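PDB 2VPT: lipolytic enzyme from Clostridium thermocellum, which removes acetyl groups from acetylated xylan, this chain being the catalytic domain of a cellulosomal family 3 carbohydrate esterase. Local coordinates for residues R28-R33 with G183-A188; Q113-K118 with A152-Y157; A126-W131 with Q137-I142. All coordinates share one frame; numbering follows the deposited sequence. Where two conformers were deposited one is given.

How the contacts relate
Contact 1 pairs residues 28-33, in an early helix, with residues 183-188 of the helix that ends the domain, and so closes a loop around most of the intervening fold. Contact 2 lies within that loop: the last turn of helix 104-117 meets the link leading into strand 156-159. Contact 3 is nested deeper still, where the segment leaving strand 122-126 turns back on residues 137-142 after a short span. None of the loops cross. Contacts 1 and 2, with centres about 25 Å apart, lie on opposite sides of the chain's centre; contact 3 joins loop and helix at the C-terminal end of strand 122-126.

Contact 1 of 3, residues R28-R33 with G183-A188; sequences RTELYR and GYKKIA
The methyl group of A188 rests directly on E30 and L31, and this is where helix 28-37 and helix 181-203 pack tightly. A188 CB lies 3.6 Å from E30 CB and 3.7 Å from the backbone nitrogen L31 N, so it fits against the helix surface between two successive residues. Alanine suits the place: with a single methyl group to accommodate, the backbones come close enough for the CA atoms of L31 and A188 to be 4.9 Å apart. E30 has CG anti to the backbone N (chi1 180°), which sets E30 CG 3.7 Å from A188 CB and adds a second methylene to the close packing. L31 completes the tight part with two points of its side chain. L31 CB faces A188 CB, and farther out one branch, L31 CD1, reaches the carbonyl A188 O at 3.6 Å. The local axes approach to 8.0 Å and cross at -41°. Both helices lie on one face of the sheet in the alpha/beta/alpha fold of the SGNH hydrolases; L31 touches F88 of strand 86-90, and I187 touches W90 of the same strand. L31 also meets W191 and Y192 farther along helix 181-203, as expected of a branched apolar residue turned into the core. Toward solvent the contact loosens. The bend at chi2 of E30 (65°) turns its carboxylate along the flank of K185. There the two chains cross at a slant through their aliphatic parts, E30 CG and K185 CG being 4.0 Å apart. Their charged ends do not pair: E30 OE1 stays 4.7 Å from K185 NZ, so any attraction is probably diffuse. Glutamate and lysine suit this solvent-facing side because their methylenes pack while their polar ends can remain hydrated.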
loop_
_atom_site.group_PDB
_atom_site.type_symbol
_atom_site.label_atom_id
_atom_site.label_comp_id
_atom_site.label_asym_id
_atom_site.label_seq_id
_atom_site.Cartn_x
_atom_site.Cartn_y
_atom_site.Cartn_z
ATOM N N ARG A 28 -5.033 -9.370 -6.531
ATOM C CA ARG A 28 -3.843 -10.225 -6.576
ATOM C C ARG A 28 -3.952 -11.405 -5.610
ATOM O O ARG A 28 -3.517 -12.509 -5.930
ATOM C CB ARG A 28 -2.578 -9.396 -6.325
ATOM C CG ARG A 28 -2.302 -8.417 -7.481
ATOM C CD ARG A 28 -1.245 -7.393 -7.170
ATOM N NE ARG A 28 -1.680 -6.356 -6.241
ATOM C CZ ARG A 28 -1.335 -6.254 -4.954
ATOM N NH1 ARG A 28 -0.578 -7.155 -4.334
ATOM N NH2 ARG A 28 -1.807 -5.244 -4.261
ATOM N N THR A 29 -4.563 -11.186 -4.455
ATOM C CA THR A 29 -4.693 -12.266 -3.440
ATOM C C THR A 29 -5.451 -13.455 -4.027
ATOM O O THR A 29 -4.962 -14.585 -4.055
ATOM C CB THR A 29 -5.417 -11.744 -2.205
ATOM O OG1 THR A 29 -4.733 -10.573 -1.743
ATOM C CG2 THR A 29 -5.450 -12.795 -1.098
ATOM N N GLU A 30 -6.653 -13.202 -4.521
ATOM C CA GLU A 30 -7.478 -14.295 -5.050
ATOM C C GLU A 30 -6.944 -14.806 -6.384
ATOM O O GLU A 30 -6.982 -16.003 -6.660
ATOM C CB GLU A 30 -8.931 -13.853 -5.146
ATOM C CG GLU A 30 -9.918 -14.885 -5.683
ATOM C CD GLU A 30 -10.079 -16.088 -4.782
ATOM O OE1 GLU A 30 -9.784 -15.996 -3.569
ATOM O OE2 GLU A 30 -10.528 -17.140 -5.301
ATOM N N LEU A 31 -6.442 -13.921 -7.242
ATOM C CA LEU A 31 -5.979 -14.392 -8.532
ATOM C C LEU A 31 -4.751 -15.286 -8.380
ATOM O O LEU A 31 -4.621 -16.284 -9.092
ATOM C CB LEU A 31 -5.684 -13.230 -9.488
ATOM C CG LEU A 31 -5.297 -13.622 -10.913
ATOM C CD1 LEU A 31 -6.391 -14.455 -11.580
ATOM C CD2 LEU A 31 -5.020 -12.374 -11.725
ATOM N N TYR A 32 -3.856 -14.956 -7.446
ATOM C CA TYR A 32 -2.696 -15.808 -7.199
ATOM C C TYR A 32 -3.144 -17.212 -6.797
ATOM O O TYR A 32 -2.556 -18.200 -7.261
ATOM C CB TYR A 32 -1.793 -15.200 -6.118
ATOM C CG TYR A 32 -0.459 -15.892 -6.000
ATOM C CD1 TYR A 32 0.572 -15.601 -6.872
ATOM C CD2 TYR A 32 -0.251 -16.882 -5.049
ATOM C CE1 TYR A 32 1.784 -16.242 -6.805
ATOM C CE2 TYR A 32 0.956 -17.524 -4.966
ATOM C CZ TYR A 32 1.974 -17.213 -5.835
ATOM O OH TYR A 32 3.199 -17.841 -5.774
ATOM N N ARG A 33 -4.171 -17.285 -5.965
ATOM C CA ARG A 33 -4.756 -18.577 -5.570
ATOM C C ARG A 33 -5.275 -19.329 -6.779
ATOM O O ARG A 33 -4.952 -20.503 -6.975
ATOM C CB ARG A 33 -5.912 -18.396 -4.591
ATOM C CG ARG A 33 -5.505 -17.915 -3.213
ATOM C CD ARG A 33 -6.624 -18.007 -2.213
ATOM N NE ARG A 33 -6.937 -19.402 -1.889
ATOM C CZ ARG A 33 -7.765 -19.798 -0.919
ATOM N NH1 ARG A 33 -8.396 -18.919 -0.149
ATOM N NH2 ARG A 33 -7.966 -21.097 -0.726
ATOM N N GLY A 183 -15.613 -7.679 -3.624
ATOM C CA GLY A 183 -15.518 -7.084 -4.945
ATOM C C GLY A 183 -14.221 -7.463 -5.634
ATOM O O GLY A 183 -14.214 -7.799 -6.809
ATOM N N TYR A 184 -13.109 -7.427 -4.900
ATOM C CA TYR A 184 -11.840 -7.830 -5.479
ATOM C C TYR A 184 -11.809 -9.304 -5.882
ATOM O O TYR A 184 -11.171 -9.667 -6.862
ATOM C CB TYR A 184 -10.663 -7.502 -4.557
ATOM C CG TYR A 184 -10.210 -6.057 -4.594
ATOM C CD1 TYR A 184 -9.765 -5.495 -5.772
ATOM C CD2 TYR A 184 -10.144 -5.289 -3.446
ATOM C CE1 TYR A 184 -9.299 -4.180 -5.821
ATOM C CE2 TYR A 184 -9.705 -3.978 -3.480
ATOM C CZ TYR A 184 -9.283 -3.423 -4.673
ATOM O OH TYR A 184 -8.813 -2.108 -4.728
ATOM N N LYS A 185 -12.502 -10.155 -5.126
ATOM C CA LYS A 185 -12.604 -11.561 -5.494
ATOM C C LYS A 185 -13.354 -11.741 -6.798
ATOM O O LYS A 185 -12.934 -12.501 -7.649
ATOM C CB LYS A 185 -13.279 -12.374 -4.385
ATOM C CG LYS A 185 -12.369 -12.771 -3.259
ATOM C CD LYS A 185 -13.102 -13.661 -2.273
ATOM C CE LYS A 185 -13.654 -14.926 -2.881
ATOM N NZ LYS A 185 -14.169 -15.819 -1.789
ATOM N N LYS A 186 -14.456 -11.018 -6.965
ATOM C CA LYS A 186 -15.169 -11.044 -8.249
ATOM C C LYS A 186 -14.271 -10.594 -9.405
ATOM O O LYS A 186 -14.268 -11.178 -10.484
ATOM C CB LYS A 186 -16.413 -10.156 -8.197
ATOM C CG LYS A 186 -17.543 -10.668 -7.289
ATOM C CD LYS A 186 -18.760 -9.731 -7.393
ATOM C CE LYS A 186 -19.911 -10.108 -6.480
ATOM N NZ LYS A 186 -21.090 -9.237 -6.726
ATOM N N ILE A 187 -13.497 -9.536 -9.176
ATOM C CA ILE A 187 -12.582 -9.035 -10.194
ATOM C C ILE A 187 -11.507 -10.067 -10.531
ATOM O O ILE A 187 -11.218 -10.319 -11.689
ATOM C CB ILE A 187 -11.960 -7.693 -9.727
ATOM C CG1 ILE A 187 -13.020 -6.579 -9.706
ATOM C CG2 ILE A 187 -10.741 -7.306 -10.572
ATOM C CD1 ILE A 187 -13.521 -6.152 -11.057
ATOM N N ALA A 188 -10.944 -10.704 -9.503
ATOM C CA ALA A 188 -9.972 -11.772 -9.713
ATOM C C ALA A 188 -10.524 -12.887 -10.606
ATOM O O ALA A 188 -9.824 -13.412 -11.463
ATOM C CB ALA A 188 -9.539 -12.359 -8.381
#

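Contact 2 of 3, residues Q113-K118 with A152-Y157; sequences QIFTVK and AGKKVY
F115 and K154 meet through two similar first torsions: each places CG opposite its own carbonyl carbon (chi1 -72° in F115), and a further bend at chi2 of K154 (-67°) lays the lysine methylenes across the phenyl ring. The two side chains run past one another in opposite senses. K154 CD sits over one face in a CH-pi contact, 3.8 Å from the F115 ring centroid and 17° off the normal, while K154 CE continues to F115 CB at 3.6 Å. A long aliphatic lysine stem thus covers an aromatic face on the exposed side. G153, with positive phi, ends helix 142-151 in a Schellman motif, a place that calls for glycine, and K155 centres an inverse gamma turn before strand 156-159. That strand runs parallel to strand 122-126, so helix 142-151 forms the crossover of a beta-alpha-beta unit. At the ring's edge, in its plane, the carbonyl K155 O lies 3.5 Å from F115 CZ. V156 CB, 4.0 Å from F115 CZ, adds an apolar wall at this edge; F115 also touches V121 and L123.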
loop_
_atom_site.group_PDB
_atom_site.type_symbol
_atom_site.label_atom_id
_atom_site.label_comp_id
_atom_site.label_asym_id
_atom_site.label_seq_id
_atom_site.Cartn_x
_atom_site.Cartn_y
_atom_site.Cartn_z
ATOM N N GLN A 113 3.808 1.916 -26.418
ATOM C CA GLN A 113 5.060 2.098 -25.696
ATOM C C GLN A 113 5.549 0.814 -25.033
ATOM O O GLN A 113 6.723 0.479 -25.086
ATOM C CB GLN A 113 4.887 3.187 -24.639
ATOM C CG GLN A 113 6.140 3.474 -23.829
ATOM C CD GLN A 113 5.893 4.510 -22.735
ATOM O OE1 GLN A 113 4.912 5.234 -22.769
ATOM N NE2 GLN A 113 6.786 4.574 -21.765
ATOM N N ILE A 114 4.631 0.093 -24.400
ATOM C CA ILE A 114 4.968 -1.176 -23.764
ATOM C C ILE A 114 5.592 -2.155 -24.765
ATOM O O ILE A 114 6.621 -2.752 -24.480
ATOM C CB ILE A 114 3.725 -1.788 -23.057
ATOM C CG1 ILE A 114 3.361 -0.943 -21.824
ATOM C CG2 ILE A 114 3.967 -3.263 -22.682
ATOM C CD1 ILE A 114 1.978 -1.164 -21.276
ATOM N N PHE A 115 4.972 -2.318 -25.928
ATOM C CA PHE A 115 5.519 -3.232 -26.947
ATOM C C PHE A 115 6.819 -2.732 -27.576
ATOM O O PHE A 115 7.637 -3.533 -28.029
ATOM C CB PHE A 115 4.485 -3.493 -28.038
ATOM C CG PHE A 115 3.340 -4.371 -27.606
ATOM C CD1 PHE A 115 3.552 -5.703 -27.272
ATOM C CD2 PHE A 115 2.049 -3.883 -27.565
ATOM C CE1 PHE A 115 2.500 -6.503 -26.892
ATOM C CE2 PHE A 115 0.999 -4.684 -27.191
ATOM C CZ PHE A 115 1.229 -6.000 -26.853
ATOM N N THR A 116 7.015 -1.420 -27.608
ATOM C CA THR A 116 8.270 -0.849 -28.107
ATOM C C THR A 116 9.432 -1.279 -27.213
ATOM O O THR A 116 10.478 -1.693 -27.700
ATOM C CB THR A 116 8.186 0.690 -28.224
ATOM O OG1 THR A 116 7.139 1.044 -29.136
ATOM C CG2 THR A 116 9.506 1.283 -28.709
ATOM N N VAL A 117 9.231 -1.225 -25.895
ATOM C CA VAL A 117 10.259 -1.598 -24.936
ATOM C C VAL A 117 10.413 -3.112 -24.792
ATOM O O VAL A 117 11.532 -3.610 -24.666
ATOM C CB VAL A 117 9.954 -0.992 -23.545
ATOM C CG1 VAL A 117 10.980 -1.470 -22.514
ATOM C CG2 VAL A 117 9.911 0.532 -23.624
ATOM N N LYS A 118 9.295 -3.840 -24.801
ATOM C CA LYS A 118 9.300 -5.305 -24.664
ATOM C C LYS A 118 8.445 -5.962 -25.750
ATOM O O LYS A 118 7.303 -6.342 -25.530
ATOM C CB LYS A 118 8.839 -5.709 -23.256
ATOM C CG LYS A 118 9.819 -5.291 -22.158
ATOM C CD LYS A 118 11.174 -6.002 -22.275
ATOM C CE LYS A 118 12.073 -5.736 -21.084
ATOM N NZ LYS A 118 13.367 -6.455 -21.209
ATOM N N ALA A 152 -3.878 -5.766 -35.748
ATOM C CA ALA A 152 -2.565 -5.510 -36.361
ATOM C C ALA A 152 -1.503 -6.567 -36.039
ATOM O O ALA A 152 -0.404 -6.541 -36.605
ATOM C CB ALA A 152 -2.062 -4.141 -35.959
ATOM N N GLY A 153 -1.824 -7.492 -35.137
ATOM C CA GLY A 153 -0.926 -8.593 -34.812
ATOM C C GLY A 153 -0.286 -8.502 -33.433
ATOM O O GLY A 153 0.536 -9.344 -33.087
ATOM N N LYS A 154 -0.652 -7.491 -32.647
ATOM C CA LYS A 154 -0.118 -7.356 -31.282
ATOM C C LYS A 154 -0.779 -8.325 -30.319
ATOM O O LYS A 154 -1.989 -8.554 -30.371
ATOM C CB LYS A 154 -0.295 -5.926 -30.763
ATOM C CG LYS A 154 0.618 -4.897 -31.428
ATOM C CD LYS A 154 2.083 -5.136 -31.067
ATOM C CE LYS A 154 2.961 -3.904 -31.265
ATOM N NZ LYS A 154 3.304 -3.651 -32.694
ATOM N N LYS A 155 0.035 -8.876 -29.423
ATOM C CA LYS A 155 -0.444 -9.778 -28.388
ATOM C C LYS A 155 -1.030 -8.973 -27.214
ATOM O O LYS A 155 -0.466 -8.944 -26.116
ATOM C CB LYS A 155 0.693 -10.714 -27.943
ATOM C CG LYS A 155 1.146 -11.669 -29.057
ATOM C CD LYS A 155 2.340 -12.513 -28.657
ATOM C CE LYS A 155 2.614 -13.583 -29.696
ATOM N NZ LYS A 155 3.849 -14.348 -29.396
ATOM N N VAL A 156 -2.164 -8.323 -27.474
ATOM C CA VAL A 156 -2.903 -7.537 -26.477
ATOM C C VAL A 156 -4.348 -8.024 -26.424
ATOM O O VAL A 156 -4.975 -8.281 -27.467
ATOM C CB VAL A 156 -2.810 -6.011 -26.753
ATOM C CG1 VAL A 156 -3.395 -5.654 -28.133
ATOM C CG2 VAL A 156 -3.477 -5.204 -25.642
ATOM N N TYR A 157 -4.879 -8.163 -25.212
ATOM C CA TYR A 157 -6.158 -8.806 -24.972
ATOM C C TYR A 157 -6.944 -7.996 -23.966
ATOM O O TYR A 157 -6.375 -7.483 -23.004
ATOM C CB TYR A 157 -5.925 -10.234 -24.434
ATOM C CG TYR A 157 -5.041 -11.040 -25.353
ATOM C CD1 TYR A 157 -5.580 -11.692 -26.460
ATOM C CD2 TYR A 157 -3.668 -11.108 -25.156
ATOM C CE1 TYR A 157 -4.771 -12.412 -27.326
ATOM C CE2 TYR A 157 -2.843 -11.828 -26.021
ATOM C CZ TYR A 157 -3.405 -12.468 -27.109
ATOM O OH TYR A 157 -2.602 -13.186 -27.980
#

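Contact 3 of 3, residues A126-W131 with Q137-I142; sequences ADYYPW and QYNAVI
N139 faces the backbone of Y128 and the side chain of D127, and its chain meets something at every step. N139 CB lies 3.9 Å from D127 OD2, with the carboxylate and amide planes turned 41° apart. N139 CG stands off both the nitrogen and the carbonyl oxygen of Y128, opposite its own carbonyl carbon (chi1 -75°). From there the amide splits its work. N139 OD1 accepts a hydrogen bond from Y128 N at 2.9 Å, nearly straight (165°), the donor standing above the carbonyl plane; N139 OD1 also lies 3.4 Å from D127 CB and near the edge of the Y128 ring. N139 ND2 donates to Y128 O at 2.9 Å in a more bent bond, tilted from the planes of both groups. Separately, Y128 CE2 meets the edge of the Y138 ring, 3.8 Å from Y138 CE2, and I142 CD1 packs on D127 CB. A water bridges D127 OD2 and N139 O, and the same carboxylate is bonded to S162. The Y128 ring, whose hydroxyl bonds to D13 and to the G93 nitrogen, lies near a probable Ser-His-Asp triad of the kind found in SGNH hydrolases. Asparagine suits this place on the short helix facing the loop, because one amide supplies both acceptor and donor: the two bonds satisfy the N-H and the C=O of Y128 and limit rotation of the amide.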
loop_
_atom_site.group_PDB
_atom_site.type_symbol
_atom_site.label_atom_id
_atom_site.label_comp_id
_atom_site.label_asym_id
_atom_site.label_seq_id
_atom_site.Cartn_x
_atom_site.Cartn_y
_atom_site.Cartn_z
ATOM N N ALA A 126 -7.467 -3.972 -18.982
ATOM C CA ALA A 126 -8.770 -4.041 -18.329
ATOM C C ALA A 126 -9.562 -2.736 -18.385
ATOM O O ALA A 126 -8.986 -1.646 -18.360
ATOM C CB ALA A 126 -8.597 -4.443 -16.873
ATOM N N ASP A 127 -10.886 -2.860 -18.442
ATOM C CA ASP A 127 -11.765 -1.757 -18.065
ATOM C C ASP A 127 -12.131 -1.837 -16.570
ATOM O O ASP A 127 -11.554 -2.660 -15.843
ATOM C CB ASP A 127 -12.970 -1.629 -19.017
ATOM C CG ASP A 127 -14.003 -2.714 -18.865
ATOM O OD1 ASP A 127 -13.801 -3.665 -18.089
ATOM O OD2 ASP A 127 -15.055 -2.591 -19.547
ATOM N N TYR A 128 -13.028 -0.977 -16.098
ATOM C CA TYR A 128 -13.360 -0.863 -14.683
ATOM C C TYR A 128 -14.731 -1.429 -14.352
ATOM O O TYR A 128 -15.650 -1.437 -15.169
ATOM C CB TYR A 128 -13.312 0.614 -14.245
ATOM C CG TYR A 128 -11.921 1.185 -14.166
ATOM C CD1 TYR A 128 -11.312 1.380 -12.949
ATOM C CD2 TYR A 128 -11.212 1.546 -15.317
ATOM C CE1 TYR A 128 -10.034 1.919 -12.864
ATOM C CE2 TYR A 128 -9.939 2.068 -15.234
ATOM C CZ TYR A 128 -9.346 2.237 -14.002
ATOM O OH TYR A 128 -8.071 2.781 -13.927
ATOM N N TYR A 129 -14.873 -1.889 -13.115
ATOM C CA TYR A 129 -16.196 -2.120 -12.548
ATOM C C TYR A 129 -16.961 -0.788 -12.643
ATOM O O TYR A 129 -16.361 0.283 -12.607
ATOM C CB TYR A 129 -16.092 -2.628 -11.103
ATOM C CG TYR A 129 -15.289 -1.741 -10.186
ATOM C CD1 TYR A 129 -15.911 -0.770 -9.420
ATOM C CD2 TYR A 129 -13.897 -1.854 -10.110
ATOM C CE1 TYR A 129 -15.189 0.064 -8.592
ATOM C CE2 TYR A 129 -13.159 -1.020 -9.287
ATOM C CZ TYR A 129 -13.809 -0.064 -8.524
ATOM O OH TYR A 129 -13.094 0.768 -7.682
ATOM N N PRO A 130 -18.281 -0.839 -12.803
ATOM C CA PRO A 130 -19.054 0.376 -13.120
ATOM C C PRO A 130 -19.381 1.282 -11.920
ATOM O O PRO A 130 -20.556 1.542 -11.618
ATOM C CB PRO A 130 -20.324 -0.207 -13.742
ATOM C CG PRO A 130 -20.523 -1.467 -12.975
ATOM C CD PRO A 130 -19.134 -2.040 -12.793
ATOM N N TRP A 131 -18.344 1.769 -11.247
ATOM C CA TRP A 131 -18.507 2.633 -10.081
ATOM C C TRP A 131 -17.277 3.517 -9.936
ATOM O O TRP A 131 -16.165 3.000 -9.965
ATOM C CB TRP A 131 -18.665 1.781 -8.821
ATOM C CG TRP A 131 -19.071 2.572 -7.626
ATOM C CD1 TRP A 131 -18.278 2.982 -6.608
ATOM C CD2 TRP A 131 -20.384 3.059 -7.338
ATOM N NE1 TRP A 131 -19.013 3.688 -5.688
ATOM C CE2 TRP A 131 -20.313 3.747 -6.115
ATOM C CE3 TRP A 131 -21.617 2.968 -7.993
ATOM C CZ2 TRP A 131 -21.430 4.359 -5.531
ATOM C CZ3 TRP A 131 -22.726 3.571 -7.411
ATOM C CH2 TRP A 131 -22.622 4.254 -6.192
ATOM N N GLN A 137 -18.135 5.907 -19.143
ATOM C CA GLN A 137 -17.766 6.666 -20.324
ATOM C C GLN A 137 -16.376 6.294 -20.830
ATOM O O GLN A 137 -16.118 6.242 -22.031
ATOM C CB GLN A 137 -17.811 8.167 -20.029
ATOM C CG GLN A 137 -17.868 9.023 -21.276
ATOM C CD GLN A 137 -17.900 10.518 -21.001
ATOM O OE1 GLN A 137 -17.616 10.987 -19.896
ATOM N NE2 GLN A 137 -18.232 11.272 -22.027
ATOM N N TYR A 138 -15.463 6.050 -19.889
ATOM C CA TYR A 138 -14.113 5.600 -20.224
ATOM C C TYR A 138 -14.115 4.114 -20.611
ATOM O O TYR A 138 -13.487 3.728 -21.591
ATOM C CB TYR A 138 -13.167 5.853 -19.046
ATOM C CG TYR A 138 -11.763 5.354 -19.251
ATOM C CD1 TYR A 138 -11.032 5.701 -20.363
ATOM C CD2 TYR A 138 -11.159 4.523 -18.323
ATOM C CE1 TYR A 138 -9.762 5.256 -20.560
ATOM C CE2 TYR A 138 -9.891 4.062 -18.513
ATOM C CZ TYR A 138 -9.183 4.420 -19.628
ATOM O OH TYR A 138 -7.900 3.973 -19.860
ATOM N N ASN A 139 -14.854 3.299 -19.873
ATOM C CA ASN A 139 -14.956 1.872 -20.219
ATOM C C ASN A 139 -15.328 1.706 -21.693
ATOM O O ASN A 139 -14.778 0.847 -22.390
ATOM C CB ASN A 139 -16.024 1.177 -19.379
ATOM C CG ASN A 139 -15.599 0.923 -17.953
ATOM O OD1 ASN A 139 -14.436 1.090 -17.583
ATOM N ND2 ASN A 139 -16.553 0.499 -17.139
ATOM N N ALA A 140 -16.255 2.541 -22.173
ATOM C CA ALA A 140 -16.754 2.416 -23.538
ATOM C C ALA A 140 -15.660 2.440 -24.583
ATOM O O ALA A 140 -15.784 1.780 -25.615
ATOM C CB ALA A 140 -17.765 3.521 -23.835
ATOM N N VAL A 141 -14.605 3.224 -24.376
ATOM C CA VAL A 141 -13.570 3.384 -25.408
ATOM C C VAL A 141 -12.520 2.275 -25.452
ATOM O O VAL A 141 -11.828 2.111 -26.453
ATOM C CB VAL A 141 -12.844 4.757 -25.318
ATOM C CG1 VAL A 141 -13.874 5.904 -25.275
ATOM C CG2 VAL A 141 -11.886 4.826 -24.137
ATOM N N ILE A 142 -12.404 1.487 -24.385
ATOM C CA ILE A 142 -11.280 0.571 -24.263
ATOM C C ILE A 142 -11.320 -0.628 -25.232
ATOM O O ILE A 142 -10.310 -0.929 -25.849
ATOM C CB ILE A 142 -11.121 0.124 -22.799
ATOM C CG1 ILE A 142 -10.778 1.340 -21.924
ATOM C CG2 ILE A 142 -10.012 -0.934 -22.675
ATOM C CD1 ILE A 142 -10.757 1.058 -20.434
HETATM O O HOH W 1 -15.952 -1.709 -21.873
#